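Local coordinates for protein endo-1,4-beta-mannanase (Eisenia fetida, PDB 5Y6T) that probably hydrolyses internal beta-1,4-mannosidic linkages of mannans, as an earthworm endo-mannanase of glycoside hydrolase family 5, at residues C72-V86 and R127-Y141. Residues are numbered along the deposited sequence; the frame is centred on the assembly and turned at random.
Sequences CDGGYTPEFDGNGYV and RYRDLIYDDSKLQTY
Arg127 lies across Phe80 and the turn that follows it. Its CB sits over the centre of the Phe80 ring as a CH-pi contact, 3.4 Å from the centroid, while Leu131 CD1 meets the ring edge. A bend at chi2 (-62°) carries the guanidinium back over Gly84, whose N lies 3.3 Å above the guanidinium plane. Arg127 NH2 reaches Gly82 O in a weak, bent bond (124°) and also donates to a water held by Asp81 O. With an alanine here, the guanidinium and its chain gone, the type I turn 81-84 would probably be left without this cover and Gly82 O without its side-chain donor. Apolar packing continues where Val86 CG2 lies 3.8 Å from Tyr141 CB and Pro78 CG approaches the Tyr141 ring. Lys137, extended beyond CG, passes CE over one face of the Tyr85 ring, 4.0 Å above its plane and offset toward the rim. The arrangement belongs to the (beta/alpha)8 barrel of family 5: the loop after strand 65-72, with its small hairpin 79-80/86-88, folds against the helices that follow strand 112-119, and Tyr141 OH is hydrogen-bonded to His71 NE2. Among the polar links, Val86 N donates to Thr140 OG1 (2.8 Å, 162°); the same hydroxyl donates within its own helix to Lys137 O, on a lone pair. Lys137 NZ bonds weakly to Asn83 O. A second water donates to both Gly84 O and Arg127 O.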
ATOM      1  N   CYS A  72      -8.796  -5.813  -5.132  1.00 19.51           N
ATOM      2  CA  CYS A  72      -8.838  -6.763  -3.994  1.00 20.13           C
ATOM      3  C   CYS A  72      -8.561  -8.173  -4.499  1.00 20.67           C
ATOM      4  O   CYS A  72      -7.467  -8.448  -5.036  1.00 20.50           O
ATOM      5  CB  CYS A  72     -10.164  -6.616  -3.201  1.00 19.54           C
ATOM      6  SG  CYS A  72     -10.314  -4.988  -2.416  1.00 21.37           S
ATOM      7  N   ASP A  73      -9.530  -9.060  -4.485  1.00 19.63           N
ATOM      8  CA  ASP A  73      -9.309 -10.430  -4.943  1.00 19.15           C
ATOM      9  C   ASP A  73      -9.716 -10.655  -6.407  1.00 19.88           C
ATOM     10  O   ASP A  73      -9.691 -11.733  -6.882  1.00 19.89           O
ATOM     11  CB  ASP A  73     -10.133 -11.401  -4.059  1.00 19.89           C
ATOM     12  CG  ASP A  73     -11.639 -11.114  -4.125  1.00 22.86           C
ATOM     13  OD1 ASP A  73     -12.104 -10.275  -4.883  1.00 20.95           O
ATOM     14  OD2 ASP A  73     -12.395 -11.750  -3.417  1.00 27.22           O
ATOM     15  N   GLY A  74     -10.010  -9.582  -7.144  1.00 19.26           N
ATOM     16  CA  GLY A  74     -10.406  -9.661  -8.565  1.00 18.26           C
ATOM     17  C   GLY A  74     -11.823 -10.157  -8.837  1.00 19.13           C
ATOM     18  O   GLY A  74     -12.133 -10.527  -9.947  1.00 20.93           O
ATOM     19  N   GLY A  75     -12.648 -10.206  -7.785  1.00 23.20           N
ATOM     20  CA  GLY A  75     -13.995 -10.731  -7.892  1.00 24.20           C
ATOM     21  C   GLY A  75     -14.975  -9.853  -8.617  1.00 22.26           C
ATOM     22  O   GLY A  75     -15.936 -10.372  -9.165  1.00 24.90           O
ATOM     23  N   TYR A  76     -14.720  -8.543  -8.685  1.00 20.31           N
ATOM     24  CA  TYR A  76     -15.601  -7.625  -9.365  1.00 21.20           C
ATOM     25  C   TYR A  76     -14.963  -6.807 -10.473  1.00 21.46           C
ATOM     26  O   TYR A  76     -15.579  -6.607 -11.488  1.00 22.18           O
ATOM     27  CB  TYR A  76     -16.189  -6.716  -8.331  1.00 22.06           C
ATOM     28  CG  TYR A  76     -17.376  -5.833  -8.691  1.00 20.99           C
ATOM     29  CD1 TYR A  76     -18.634  -6.369  -9.043  1.00 25.12           C
ATOM     30  CD2 TYR A  76     -17.258  -4.440  -8.612  1.00 22.91           C
ATOM     31  CE1 TYR A  76     -19.702  -5.550  -9.264  1.00 23.70           C
ATOM     32  CE2 TYR A  76     -18.305  -3.614  -8.892  1.00 22.94           C
ATOM     33  CZ  TYR A  76     -19.538  -4.150  -9.172  1.00 24.16           C
ATOM     34  OH  TYR A  76     -20.602  -3.273  -9.394  1.00 24.23           O
ATOM     35  N   THR A  77     -13.749  -6.328 -10.231  1.00 20.69           N
ATOM     36  CA  THR A  77     -12.891  -5.694 -11.195  1.00 19.09           C
ATOM     37  C   THR A  77     -11.523  -6.355 -11.084  1.00 19.54           C
ATOM     38  O   THR A  77     -11.181  -6.921 -10.024  1.00 19.78           O
ATOM     39  CB  THR A  77     -12.746  -4.194 -10.924  1.00 20.37           C
ATOM     40  OG1 THR A  77     -12.132  -3.964  -9.649  1.00 21.55           O
ATOM     41  CG2 THR A  77     -14.149  -3.474 -11.039  1.00 20.89           C
ATOM     42  N   PRO A  78     -10.699  -6.259 -12.121  1.00 20.53           N
ATOM     43  CA  PRO A  78     -10.997  -5.731 -13.450  1.00 21.66           C
ATOM     44  C   PRO A  78     -11.917  -6.616 -14.335  1.00 21.32           C
ATOM     45  O   PRO A  78     -12.489  -7.616 -13.865  1.00 21.32           O
ATOM     46  CB  PRO A  78      -9.616  -5.618 -14.060  1.00 21.89           C
ATOM     47  CG  PRO A  78      -8.912  -6.806 -13.491  1.00 21.99           C
ATOM     48  CD  PRO A  78      -9.358  -6.889 -12.068  1.00 20.38           C
ATOM     49  N   GLU A  79     -12.132  -6.187 -15.554  1.00 20.84           N
ATOM     50  CA  GLU A  79     -13.044  -6.868 -16.423  1.00 20.81           C
ATOM     51  C   GLU A  79     -12.314  -7.855 -17.296  1.00 21.73           C
ATOM     52  O   GLU A  79     -11.488  -7.474 -18.116  1.00 21.10           O
ATOM     53  CB  GLU A  79     -13.777  -5.845 -17.307  1.00 22.71           C
ATOM     54  CG  GLU A  79     -14.838  -6.461 -18.187  1.00 24.97           C
ATOM     55  CD  GLU A  79     -16.083  -6.974 -17.422  1.00 27.61           C
ATOM     56  OE1 GLU A  79     -16.205  -6.803 -16.199  1.00 24.29           O
ATOM     57  OE2 GLU A  79     -16.966  -7.585 -18.080  1.00 29.59           O
ATOM     58  N   PHE A  80     -12.640  -9.129 -17.080  1.00 21.20           N
ATOM     59  CA  PHE A  80     -12.015 -10.248 -17.780  1.00 21.46           C
ATOM     60  C   PHE A  80     -12.929 -10.732 -18.886  1.00 25.27           C
ATOM     61  O   PHE A  80     -14.130 -10.851 -18.664  1.00 23.94           O
ATOM     62  CB  PHE A  80     -11.714 -11.439 -16.850  1.00 23.80           C
ATOM     63  CG  PHE A  80     -10.746 -11.128 -15.746  1.00 21.24           C
ATOM     64  CD1 PHE A  80      -9.394 -11.227 -15.978  1.00 22.17           C
ATOM     65  CD2 PHE A  80     -11.182 -10.804 -14.475  1.00 23.00           C
ATOM     66  CE1 PHE A  80      -8.473 -10.961 -15.008  1.00 22.71           C
ATOM     67  CE2 PHE A  80     -10.254 -10.517 -13.463  1.00 22.04           C
ATOM     68  CZ  PHE A  80      -8.883 -10.595 -13.745  1.00 21.10           C
ATOM     69  N   ASP A  81     -12.351 -11.084 -20.027  1.00 22.20           N
ATOM     70  CA  ASP A  81     -13.161 -11.696 -21.062  1.00 24.01           C
ATOM     71  C   ASP A  81     -13.317 -13.212 -20.786  1.00 25.16           C
ATOM     72  O   ASP A  81     -12.823 -13.743 -19.759  1.00 23.48           O
ATOM     73  CB  ASP A  81     -12.634 -11.325 -22.451  1.00 24.70           C
ATOM     74  CG  ASP A  81     -11.424 -12.135 -22.876  1.00 25.42           C
ATOM     75  OD1 ASP A  81     -10.945 -13.078 -22.185  1.00 24.98           O
ATOM     76  OD2 ASP A  81     -10.977 -11.865 -24.008  1.00 27.76           O
ATOM     77  N   GLY A  82     -13.981 -13.933 -21.704  1.00 22.58           N
ATOM     78  CA  GLY A  82     -14.219 -15.347 -21.517  1.00 24.86           C
ATOM     79  C   GLY A  82     -13.016 -16.298 -21.466  1.00 23.41           C
ATOM     80  O   GLY A  82     -13.136 -17.447 -21.081  1.00 23.70           O
ATOM     81  N   ASN A  83     -11.866 -15.816 -21.924  1.00 22.24           N
ATOM     82  CA  ASN A  83     -10.635 -16.527 -21.861  1.00 22.40           C
ATOM     83  C   ASN A  83      -9.665 -16.035 -20.774  1.00 22.85           C
ATOM     84  O   ASN A  83      -8.584 -16.559 -20.661  1.00 23.85           O
ATOM     85  CB  ASN A  83      -9.936 -16.448 -23.188  1.00 24.30           C
ATOM     86  CG  ASN A  83     -10.675 -17.250 -24.268  1.00 30.94           C
ATOM     87  OD1 ASN A  83     -11.049 -18.380 -24.026  1.00 31.09           O
ATOM     88  ND2 ASN A  83     -10.843 -16.676 -25.444  1.00 34.28           N
ATOM     89  N   GLY A  84     -10.066 -15.038 -20.000  1.00 21.66           N
ATOM     90  CA  GLY A  84      -9.269 -14.515 -18.877  1.00 22.42           C
ATOM     91  C   GLY A  84      -8.389 -13.348 -19.259  1.00 22.99           C
ATOM     92  O   GLY A  84      -7.615 -12.915 -18.417  1.00 21.86           O
ATOM     93  N   TYR A  85      -8.470 -12.867 -20.505  1.00 21.38           N
ATOM     94  CA  TYR A  85      -7.720 -11.644 -20.899  1.00 21.91           C
ATOM     95  C   TYR A  85      -8.463 -10.442 -20.344  1.00 20.23           C
ATOM     96  O   TYR A  85      -9.711 -10.382 -20.296  1.00 23.58           O
ATOM     97  CB  TYR A  85      -7.552 -11.511 -22.410  1.00 21.62           C
ATOM     98  CG  TYR A  85      -6.680 -12.635 -22.904  1.00 22.34           C
ATOM     99  CD1 TYR A  85      -5.310 -12.611 -22.766  1.00 24.77           C
ATOM    100  CD2 TYR A  85      -7.260 -13.782 -23.356  1.00 30.84           C
ATOM    101  CE1 TYR A  85      -4.520 -13.665 -23.121  1.00 28.17           C
ATOM    102  CE2 TYR A  85      -6.449 -14.855 -23.718  1.00 32.30           C
ATOM    103  CZ  TYR A  85      -5.109 -14.782 -23.575  1.00 31.46           C
ATOM    104  OH  TYR A  85      -4.312 -15.854 -23.938  1.00 39.25           O
ATOM    105  N   VAL A  86      -7.726  -9.430 -19.932  1.00 21.61           N
ATOM    106  CA  VAL A  86      -8.405  -8.241 -19.396  1.00 20.16           C
ATOM    107  C   VAL A  86      -8.793  -7.265 -20.543  1.00 24.61           C
ATOM    108  O   VAL A  86      -7.996  -6.994 -21.429  1.00 22.32           O
ATOM    109  CB  VAL A  86      -7.509  -7.536 -18.316  1.00 19.38           C
ATOM    110  CG1 VAL A  86      -8.081  -6.188 -17.902  1.00 19.18           C
ATOM    111  CG2 VAL A  86      -7.268  -8.441 -17.091  1.00 20.21           C
ATOM    112  N   ARG A 127      -9.196 -15.846 -11.969  1.00 19.60           N
ATOM    113  CA  ARG A 127      -8.752 -14.931 -13.038  1.00 19.98           C
ATOM    114  C   ARG A 127      -7.605 -14.077 -12.595  1.00 20.75           C
ATOM    115  O   ARG A 127      -6.664 -13.822 -13.385  1.00 19.64           O
ATOM    116  CB  ARG A 127      -9.862 -14.111 -13.582  1.00 20.84           C
ATOM    117  CG  ARG A 127     -10.956 -14.869 -14.366  1.00 19.29           C
ATOM    118  CD  ARG A 127     -10.389 -15.535 -15.586  1.00 20.90           C
ATOM    119  NE  ARG A 127     -11.506 -15.886 -16.486  1.00 22.47           N
ATOM    120  CZ  ARG A 127     -11.420 -16.796 -17.422  1.00 22.56           C
ATOM    121  NH1 ARG A 127     -10.320 -17.419 -17.659  1.00 22.65           N
ATOM    122  NH2 ARG A 127     -12.505 -17.093 -18.156  1.00 25.18           N
ATOM    123  N   TYR A 128      -7.623 -13.674 -11.340  1.00 19.27           N
ATOM    124  CA  TYR A 128      -6.518 -12.895 -10.777  1.00 20.28           C
ATOM    125  C   TYR A 128      -5.271 -13.783 -10.614  1.00 21.42           C
ATOM    126  O   TYR A 128      -4.154 -13.443 -11.045  1.00 20.64           O
ATOM    127  CB  TYR A 128      -7.021 -12.253  -9.481  1.00 20.35           C
ATOM    128  CG  TYR A 128      -6.011 -11.768  -8.449  1.00 20.59           C
ATOM    129  CD1 TYR A 128      -4.789 -11.304  -8.784  1.00 19.87           C
ATOM    130  CD2 TYR A 128      -6.380 -11.699  -7.080  1.00 18.31           C
ATOM    131  CE1 TYR A 128      -3.878 -10.856  -7.822  1.00 20.69           C
ATOM    132  CE2 TYR A 128      -5.538 -11.236  -6.121  1.00 19.51           C
ATOM    133  CZ  TYR A 128      -4.248 -10.851  -6.448  1.00 19.93           C
ATOM    134  OH  TYR A 128      -3.447 -10.442  -5.425  1.00 20.14           O
ATOM    135  N   ARG A 129      -5.447 -14.961 -10.071  1.00 19.50           N
ATOM    136  CA  ARG A 129      -4.319 -15.880  -9.937  1.00 19.28           C
ATOM    137  C   ARG A 129      -3.674 -16.140 -11.283  1.00 20.55           C
ATOM    138  O   ARG A 129      -2.435 -16.164 -11.404  1.00 19.77           O
ATOM    139  CB  ARG A 129      -4.736 -17.185  -9.280  1.00 20.80           C
ATOM    140  CG  ARG A 129      -3.484 -17.999  -8.829  1.00 20.32           C
ATOM    141  CD  ARG A 129      -3.775 -19.368  -8.261  1.00 21.77           C
ATOM    142  NE  ARG A 129      -4.503 -19.307  -7.015  1.00 20.48           N
ATOM    143  CZ  ARG A 129      -5.813 -19.392  -6.899  1.00 22.04           C
ATOM    144  NH1 ARG A 129      -6.579 -19.517  -7.990  1.00 21.38           N
ATOM    145  NH2 ARG A 129      -6.347 -19.332  -5.678  1.00 22.68           N
ATOM    146  N   ASP A 130      -4.509 -16.284 -12.297  1.00 20.87           N
ATOM    147  CA  ASP A 130      -3.956 -16.555 -13.620  1.00 21.73           C
ATOM    148  C   ASP A 130      -3.107 -15.377 -14.154  1.00 22.47           C
ATOM    149  O   ASP A 130      -2.163 -15.665 -14.906  1.00 24.30           O
ATOM    150  CB  ASP A 130      -5.070 -16.872 -14.613  1.00 21.83           C
ATOM    151  CG  ASP A 130      -5.669 -18.290 -14.409  1.00 23.71           C
ATOM    152  OD1 ASP A 130      -5.184 -19.098 -13.561  1.00 23.56           O
ATOM    153  OD2 ASP A 130      -6.741 -18.533 -15.014  1.00 22.48           O
ATOM    154  N   LEU A 131      -3.367 -14.133 -13.719  1.00 18.70           N
ATOM    155  CA  LEU A 131      -2.473 -13.004 -14.081  1.00 19.56           C
ATOM    156  C   LEU A 131      -1.079 -13.161 -13.498  1.00 22.30           C
ATOM    157  O   LEU A 131      -0.111 -12.646 -14.063  1.00 21.65           O
ATOM    158  CB  LEU A 131      -3.025 -11.703 -13.663  1.00 21.13           C
ATOM    159  CG  LEU A 131      -4.396 -11.303 -14.209  1.00 19.85           C
ATOM    160  CD1 LEU A 131      -4.768  -9.926 -13.725  1.00 22.69           C
ATOM    161  CD2 LEU A 131      -4.429 -11.434 -15.740  1.00 23.02           C
ATOM    162  N   ILE A 132      -0.993 -13.817 -12.354  1.00 20.01           N
ATOM    163  CA  ILE A 132       0.298 -14.045 -11.693  1.00 21.17           C
ATOM    164  C   ILE A 132       1.102 -15.092 -12.388  1.00 22.37           C
ATOM    165  O   ILE A 132       2.342 -15.118 -12.317  1.00 25.47           O
ATOM    166  CB  ILE A 132       0.058 -14.393 -10.200  1.00 20.32           C
ATOM    167  CG1 ILE A 132      -0.677 -13.257  -9.463  1.00 20.94           C
ATOM    168  CG2 ILE A 132       1.388 -14.607  -9.503  1.00 22.24           C
ATOM    169  CD1 ILE A 132      -1.153 -13.588  -8.066  1.00 21.56           C
ATOM    170  N   TYR A 133       0.431 -16.029 -13.022  1.00 20.97           N
ATOM    171  CA  TYR A 133       1.058 -17.141 -13.702  1.00 22.06           C
ATOM    172  C   TYR A 133       1.192 -17.026 -15.219  1.00 27.30           C
ATOM    173  O   TYR A 133       1.923 -17.790 -15.831  1.00 32.67           O
ATOM    174  CB  TYR A 133       0.350 -18.450 -13.409  1.00 24.61           C
ATOM    175  CG  TYR A 133       0.640 -18.999 -12.045  1.00 24.20           C
ATOM    176  CD1 TYR A 133      -0.072 -18.556 -10.939  1.00 22.26           C
ATOM    177  CD2 TYR A 133       1.621 -19.950 -11.845  1.00 26.53           C
ATOM    178  CE1 TYR A 133       0.170 -19.067  -9.669  1.00 21.14           C
ATOM    179  CE2 TYR A 133       1.879 -20.443 -10.557  1.00 26.65           C
ATOM    180  CZ  TYR A 133       1.115 -20.006  -9.484  1.00 22.13           C
ATOM    181  OH  TYR A 133       1.368 -20.514  -8.179  1.00 23.45           O
ATOM    182  N   ASP A 134       0.445 -16.154 -15.866  1.00 24.90           N
ATOM    183  CA  ASP A 134       0.456 -16.142 -17.336  1.00 25.91           C
ATOM    184  C   ASP A 134       0.742 -14.695 -17.790  1.00 23.00           C
ATOM    185  O   ASP A 134      -0.113 -13.783 -17.732  1.00 22.12           O
ATOM    186  CB  ASP A 134      -0.901 -16.681 -17.794  1.00 26.13           C
ATOM    187  CG  ASP A 134      -1.110 -16.644 -19.298  1.00 27.24           C
ATOM    188  OD1 ASP A 134      -0.434 -15.888 -20.004  1.00 25.21           O
ATOM    189  OD2 ASP A 134      -1.995 -17.406 -19.751  1.00 24.84           O
ATOM    190  N   ASP A 135       1.969 -14.464 -18.237  1.00 22.05           N
ATOM    191  CA  ASP A 135       2.386 -13.146 -18.654  1.00 23.85           C
ATOM    192  C   ASP A 135       1.572 -12.565 -19.791  1.00 22.10           C
ATOM    193  O   ASP A 135       1.481 -11.357 -19.928  1.00 23.32           O
ATOM    194  CB  ASP A 135       3.874 -13.175 -19.027  1.00 26.08           C
ATOM    195  CG  ASP A 135       4.785 -13.103 -17.792  1.00 33.92           C
ATOM    196  OD1 ASP A 135       4.286 -12.789 -16.658  1.00 33.79           O
ATOM    197  OD2 ASP A 135       6.023 -13.330 -17.946  1.00 35.29           O
ATOM    198  N   SER A 136       1.064 -13.426 -20.669  1.00 21.20           N
ATOM    199  CA  SER A 136       0.211 -12.926 -21.777  1.00 24.07           C
ATOM    200  C   SER A 136      -1.058 -12.273 -21.231  1.00 23.58           C
ATOM    201  O   SER A 136      -1.478 -11.198 -21.696  1.00 23.09           O
ATOM    202  CB  SER A 136      -0.093 -14.055 -22.798  1.00 27.98           C
ATOM    203  OG  SER A 136      -1.261 -14.809 -22.501  1.00 30.36           O
ATOM    204  N   LYS A 137      -1.635 -12.888 -20.220  1.00 21.58           N
ATOM    205  CA  LYS A 137      -2.805 -12.292 -19.558  1.00 20.35           C
ATOM    206  C   LYS A 137      -2.481 -11.054 -18.733  1.00 19.26           C
ATOM    207  O   LYS A 137      -3.177 -10.031 -18.832  1.00 21.16           O
ATOM    208  CB  LYS A 137      -3.538 -13.333 -18.735  1.00 22.22           C
ATOM    209  CG  LYS A 137      -4.168 -14.355 -19.648  1.00 23.69           C
ATOM    210  CD  LYS A 137      -4.849 -15.493 -18.946  1.00 23.58           C
ATOM    211  CE  LYS A 137      -5.581 -16.471 -19.940  1.00 25.05           C
ATOM    212  NZ  LYS A 137      -6.140 -17.688 -19.206  1.00 23.33           N
ATOM    213  N   LEU A 138      -1.395 -11.133 -17.946  1.00 20.04           N
ATOM    214  CA  LEU A 138      -0.904  -9.955 -17.234  1.00 18.48           C
ATOM    215  C   LEU A 138      -0.684  -8.778 -18.149  1.00 19.58           C
ATOM    216  O   LEU A 138      -1.046  -7.642 -17.819  1.00 18.67           O
ATOM    217  CB  LEU A 138       0.391 -10.321 -16.468  1.00 18.78           C
ATOM    218  CG  LEU A 138       0.998  -9.160 -15.684  1.00 21.56           C
ATOM    219  CD1 LEU A 138      -0.021  -8.605 -14.692  1.00 22.41           C
ATOM    220  CD2 LEU A 138       2.287  -9.711 -15.043  1.00 23.17           C
ATOM    221  N   GLN A 139      -0.124  -9.026 -19.338  1.00 19.25           N
ATOM    222  CA  GLN A 139       0.148  -7.902 -20.218  1.00 20.24           C
ATOM    223  C   GLN A 139      -1.175  -7.214 -20.678  1.00 20.69           C
ATOM    224  O   GLN A 139      -1.177  -6.036 -20.925  1.00 21.05           O
ATOM    225  CB  GLN A 139       0.936  -8.341 -21.462  1.00 23.51           C
ATOM    226  CG  GLN A 139       1.470  -7.159 -22.244  1.00 27.54           C
ATOM    227  CD  GLN A 139       2.501  -6.337 -21.506  1.00 29.51           C
ATOM    228  OE1 GLN A 139       3.306  -6.857 -20.668  1.00 33.87           O
ATOM    229  NE2 GLN A 139       2.436  -5.017 -21.713  1.00 30.07           N
ATOM    230  N   THR A 140      -2.277  -7.972 -20.825  1.00 20.55           N
ATOM    231  CA  THR A 140      -3.562  -7.389 -21.125  1.00 21.51           C
ATOM    232  C   THR A 140      -4.122  -6.546 -19.973  1.00 19.71           C
ATOM    233  O   THR A 140      -4.676  -5.460 -20.154  1.00 20.84           O
ATOM    234  CB  THR A 140      -4.568  -8.449 -21.657  1.00 20.25           C
ATOM    235  OG1 THR A 140      -4.978  -9.368 -20.602  1.00 20.25           O
ATOM    236  CG2 THR A 140      -4.005  -9.086 -22.921  1.00 24.15           C
ATOM    237  N   TYR A 141      -3.964  -7.025 -18.748  1.00 20.97           N
ATOM    238  CA  TYR A 141      -4.201  -6.166 -17.567  1.00 18.87           C
ATOM    239  C   TYR A 141      -3.449  -4.866 -17.664  1.00 20.45           C
ATOM    240  O   TYR A 141      -4.007  -3.743 -17.503  1.00 20.00           O
ATOM    241  CB  TYR A 141      -3.925  -6.884 -16.204  1.00 19.50           C
ATOM    242  CG  TYR A 141      -4.202  -5.927 -15.063  1.00 20.35           C
ATOM    243  CD1 TYR A 141      -5.490  -5.544 -14.764  1.00 19.87           C
ATOM    244  CD2 TYR A 141      -3.156  -5.362 -14.298  1.00 19.62           C
ATOM    245  CE1 TYR A 141      -5.723  -4.572 -13.807  1.00 21.54           C
ATOM    246  CE2 TYR A 141      -3.384  -4.426 -13.362  1.00 20.52           C
ATOM    247  CZ  TYR A 141      -4.675  -4.048 -13.078  1.00 19.81           C
ATOM    248  OH  TYR A 141      -4.943  -3.052 -12.147  1.00 20.81           O
TER
HETATM  249  O   HOH W   1     -13.964 -14.973 -17.442  0.50 23.84           O
HETATM  250  O   HOH W   2      -6.909 -14.324 -16.187  1.00 21.35           O